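Probable AP endonuclease (African swine fever virus, PDB 6KI3) probably cleaves DNA on the 5' side of abasic sites during repair, with 3'-5' exonuclease, 3'-phosphatase and 3'-repair diesterase activities, using three zinc ions. Local coordinates at residues M221-D226 / P272-R277. Residues are numbered along the deposited sequence; the frame is centred on the assembly and turned at random.
Sequences MFHLND and PAILER. With ZN (zinc ion), chain J; nucleotides of chain C.
His223 ND1 and Glu276 OE2 each bind the same zinc ion at 2.3 Å. The glutamate carboxylate leans over one face of the imidazole, planes 43° apart. OP2 of the abasic-site analogue's 5'-phosphate, on DNA chain C, binds this zinc at 2.1 Å, and Glu147 and Asp184 complete the site. Gln48 hydrogen-bonds to His223 NE2 and Glu276 OE1 from a second shell.

Asn225 steadies the glutamate: its ND2, 2.7 Å from Glu276 OE2, approaches on the anti side, with amide and carboxylate nearly coplanar. Asn225 OD1 accepts from Glu276 N, in the carbonyl plane, and from Arg277 NH1, 2.9 Å away above that plane in an almost straight bond (172°). A bend at chi2 (-59°) turns Arg277 back so that NH2 reaches a lone pair of Leu224 O at 2.8 Å; NH2 is also salt-bridged to Glu292 of helix 282-300.

Backbone hydrogen bonds from Phe222 N to Pro272 O, Ile274 N to Phe222 O and Leu224 N to Ile274 O join the parallel strands. On the side facing helix 258-269, Leu224 CD1 packs on Ala273 CB (3.9 Å).

Such parallel strands, carrying metal ligands at their C-terminal ends, characterise the TIM-barrel trinuclear zinc site of endonuclease IV-like enzymes.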
ATOM      1  N   MET A 221       5.201   0.975   5.191  1.00 29.46           N
ATOM      2  CA  MET A 221       4.714   1.738   4.051  1.00 30.87           C
ATOM      3  C   MET A 221       3.269   2.144   4.311  1.00 27.45           C
ATOM      4  O   MET A 221       2.611   1.628   5.218  1.00 26.52           O
ATOM      5  CB  MET A 221       4.821   0.940   2.744  1.00 26.07           C
ATOM      6  CG  MET A 221       3.862  -0.233   2.654  1.00 24.71           C
ATOM      7  SD  MET A 221       3.868  -0.992   1.021  1.00 27.14           S
ATOM      8  CE  MET A 221       3.076   0.287   0.050  1.00 20.50           C
ATOM      9  N   PHE A 222       2.767   3.073   3.499  1.00 25.35           N
ATOM     10  CA  PHE A 222       1.463   3.673   3.742  1.00 28.00           C
ATOM     11  C   PHE A 222       0.615   3.704   2.480  1.00 24.39           C
ATOM     12  O   PHE A 222       1.119   3.943   1.378  1.00 26.49           O
ATOM     13  CB  PHE A 222       1.604   5.096   4.285  1.00 25.99           C
ATOM     14  CG  PHE A 222       2.000   5.151   5.727  1.00 28.39           C
ATOM     15  CD1 PHE A 222       3.334   5.156   6.091  1.00 29.84           C
ATOM     16  CD2 PHE A 222       1.035   5.191   6.720  1.00 27.82           C
ATOM     17  CE1 PHE A 222       3.699   5.202   7.417  1.00 33.43           C
ATOM     18  CE2 PHE A 222       1.394   5.238   8.051  1.00 32.12           C
ATOM     19  CZ  PHE A 222       2.729   5.244   8.401  1.00 31.91           C
ATOM     20  N   HIS A 223      -0.681   3.463   2.663  1.00 20.85           N
ATOM     21  CA  HIS A 223      -1.706   3.731   1.661  1.00 24.87           C
ATOM     22  C   HIS A 223      -2.492   4.946   2.140  1.00 25.76           C
ATOM     23  O   HIS A 223      -3.274   4.848   3.091  1.00 25.56           O
ATOM     24  CB  HIS A 223      -2.623   2.526   1.466  1.00 24.46           C
ATOM     25  CG  HIS A 223      -1.974   1.374   0.765  1.00 24.87           C
ATOM     26  ND1 HIS A 223      -2.526   0.111   0.743  1.00 25.17           N
ATOM     27  CD2 HIS A 223      -0.825   1.294   0.053  1.00 20.98           C
ATOM     28  CE1 HIS A 223      -1.744  -0.698   0.051  1.00 21.97           C
ATOM     29  NE2 HIS A 223      -0.705  -0.005  -0.377  1.00 21.98           N
ATOM     30  N   LEU A 224      -2.273   6.092   1.495  1.00 25.10           N
ATOM     31  CA  LEU A 224      -2.919   7.345   1.890  1.00 27.12           C
ATOM     32  C   LEU A 224      -4.275   7.424   1.203  1.00 27.59           C
ATOM     33  O   LEU A 224      -4.403   7.925   0.085  1.00 27.49           O
ATOM     34  CB  LEU A 224      -2.041   8.541   1.540  1.00 26.49           C
ATOM     35  CG  LEU A 224      -0.676   8.609   2.225  1.00 31.47           C
ATOM     36  CD1 LEU A 224      -0.014   9.956   1.973  1.00 33.11           C
ATOM     37  CD2 LEU A 224      -0.808   8.341   3.717  1.00 26.57           C
ATOM     38  N   ASN A 225      -5.305   6.932   1.887  1.00 25.90           N
ATOM     39  CA  ASN A 225      -6.654   6.882   1.340  1.00 27.48           C
ATOM     40  C   ASN A 225      -7.634   7.497   2.324  1.00 31.63           C
ATOM     41  O   ASN A 225      -7.662   7.116   3.500  1.00 30.20           O
ATOM     42  CB  ASN A 225      -7.079   5.443   1.026  1.00 26.39           C
ATOM     43  CG  ASN A 225      -6.142   4.751   0.059  1.00 28.74           C
ATOM     44  OD1 ASN A 225      -5.600   5.375  -0.853  1.00 27.39           O
ATOM     45  ND2 ASN A 225      -5.950   3.451   0.251  1.00 26.29           N
ATOM     46  N   ASP A 226      -8.432   8.446   1.845  1.00 34.03           N
ATOM     47  CA  ASP A 226      -9.618   8.853   2.574  1.00 30.27           C
ATOM     48  C   ASP A 226     -10.705   7.799   2.383  1.00 31.42           C
ATOM     49  O   ASP A 226     -10.634   6.958   1.483  1.00 32.74           O
ATOM     50  CB  ASP A 226     -10.099  10.226   2.099  1.00 30.99           C
ATOM     51  CG  ASP A 226     -10.854  10.987   3.174  1.00 35.25           C
ATOM     52  OD1 ASP A 226     -11.626  10.354   3.923  1.00 33.95           O
ATOM     53  OD2 ASP A 226     -10.674  12.220   3.268  1.00 32.81           O
ATOM     54  N   PRO A 272       7.493   4.901   2.052  1.00 32.56           N
ATOM     55  CA  PRO A 272       6.700   4.958   0.820  1.00 29.38           C
ATOM     56  C   PRO A 272       5.238   5.234   1.133  1.00 28.84           C
ATOM     57  O   PRO A 272       4.682   4.713   2.103  1.00 26.33           O
ATOM     58  CB  PRO A 272       6.885   3.563   0.207  1.00 26.58           C
ATOM     59  CG  PRO A 272       8.033   2.942   0.959  1.00 31.41           C
ATOM     60  CD  PRO A 272       7.996   3.546   2.320  1.00 31.18           C
ATOM     61  N   ALA A 273       4.617   6.066   0.301  1.00 32.57           N
ATOM     62  CA  ALA A 273       3.213   6.429   0.452  1.00 30.34           C
ATOM     63  C   ALA A 273       2.529   6.294  -0.899  1.00 29.36           C
ATOM     64  O   ALA A 273       2.947   6.930  -1.873  1.00 29.12           O
ATOM     65  CB  ALA A 273       3.064   7.852   0.997  1.00 29.06           C
ATOM     66  N   ILE A 274       1.483   5.475  -0.954  1.00 27.46           N
ATOM     67  CA  ILE A 274       0.777   5.167  -2.193  1.00 26.67           C
ATOM     68  C   ILE A 274      -0.671   5.614  -2.055  1.00 28.42           C
ATOM     69  O   ILE A 274      -1.356   5.232  -1.100  1.00 25.63           O
ATOM     70  CB  ILE A 274       0.848   3.665  -2.525  1.00 24.71           C
ATOM     71  CG1 ILE A 274       2.302   3.187  -2.566  1.00 25.24           C
ATOM     72  CG2 ILE A 274       0.150   3.382  -3.846  1.00 21.57           C
ATOM     73  CD1 ILE A 274       3.098   3.742  -3.723  1.00 23.71           C
ATOM     74  N   LEU A 275      -1.132   6.420  -3.008  1.00 25.88           N
ATOM     75  CA  LEU A 275      -2.541   6.780  -3.107  1.00 25.94           C
ATOM     76  C   LEU A 275      -3.242   5.781  -4.018  1.00 25.53           C
ATOM     77  O   LEU A 275      -2.768   5.503  -5.124  1.00 24.00           O
ATOM     78  CB  LEU A 275      -2.716   8.201  -3.650  1.00 27.76           C
ATOM     79  CG  LEU A 275      -2.366   9.400  -2.762  1.00 30.58           C
ATOM     80  CD1 LEU A 275      -0.861   9.578  -2.596  1.00 28.79           C
ATOM     81  CD2 LEU A 275      -2.996  10.669  -3.319  1.00 30.85           C
ATOM     82  N   GLU A 276      -4.363   5.240  -3.557  1.00 25.38           N
ATOM     83  CA  GLU A 276      -5.097   4.211  -4.290  1.00 30.48           C
ATOM     84  C   GLU A 276      -6.442   4.787  -4.726  1.00 31.43           C
ATOM     85  O   GLU A 276      -7.444   4.671  -4.019  1.00 29.38           O
ATOM     86  CB  GLU A 276      -5.267   2.960  -3.433  1.00 24.55           C
ATOM     87  CG  GLU A 276      -3.972   2.471  -2.806  1.00 27.09           C
ATOM     88  CD  GLU A 276      -4.168   1.226  -1.964  1.00 27.71           C
ATOM     89  OE1 GLU A 276      -3.886   0.115  -2.464  1.00 23.96           O
ATOM     90  OE2 GLU A 276      -4.612   1.359  -0.804  1.00 25.64           O
ATOM     91  N   ARG A 277      -6.475   5.333  -5.915  1.00 29.38           N
ATOM     92  CA  ARG A 277      -7.680   5.893  -6.441  1.00 34.14           C
ATOM     93  C   ARG A 277      -8.175   5.168  -7.638  1.00 36.64           C
ATOM     94  O   ARG A 277      -7.448   4.912  -8.517  1.00 38.72           O
ATOM     95  CB  ARG A 277      -7.485   7.320  -6.877  1.00 34.63           C
ATOM     96  CG  ARG A 277      -7.227   8.309  -5.803  1.00 33.76           C
ATOM     97  CD  ARG A 277      -8.283   8.444  -4.756  1.00 30.03           C
ATOM     98  NE  ARG A 277      -7.558   8.994  -3.662  1.00 32.31           N
ATOM     99  CZ  ARG A 277      -6.959   8.283  -2.744  1.00 30.18           C
ATOM    100  NH1 ARG A 277      -7.085   6.998  -2.702  1.00 28.80           N
ATOM    101  NH2 ARG A 277      -6.276   8.878  -1.837  1.00 33.50           N
TER
HETATM  102 ZN    ZN J 302      -4.717  -0.608   0.355  1.00 28.15          ZN
ATOM    103  O5' 3DR C   1      -7.203  -1.340  -2.392  1.00 33.08           O
ATOM    104  P   3DR C   1      -7.357  -2.040  -0.952  1.00 26.94           P
ATOM    105  OP1 3DR C   1      -6.566  -3.318  -1.087  1.00 29.09           O
ATOM    106  OP2 3DR C   1      -6.759  -1.027  -0.009  1.00 28.08           O
ATOM    107  OP3 3DR C   1      -8.843  -2.254  -0.796  1.00 30.61           O
ATOM    108  C2' 3DR C   1      -5.729  -1.193  -6.547  1.00 25.79           C
ATOM    109  C5' 3DR C   1      -7.266  -2.100  -3.596  1.00 27.94           C
ATOM    110  C4' 3DR C   1      -7.357  -1.130  -4.767  1.00 28.69           C
ATOM    111  O4' 3DR C   1      -6.416  -0.073  -4.571  1.00 30.08           O
ATOM    112  C1' 3DR C   1      -5.560   0.065  -5.707  1.00 26.98           C
ATOM    113  C3' 3DR C   1      -7.040  -1.800  -6.092  1.00 27.44           C
ATOM    114  O3' 3DR C   1      -8.054  -1.460  -7.039  1.00 31.46           O
TER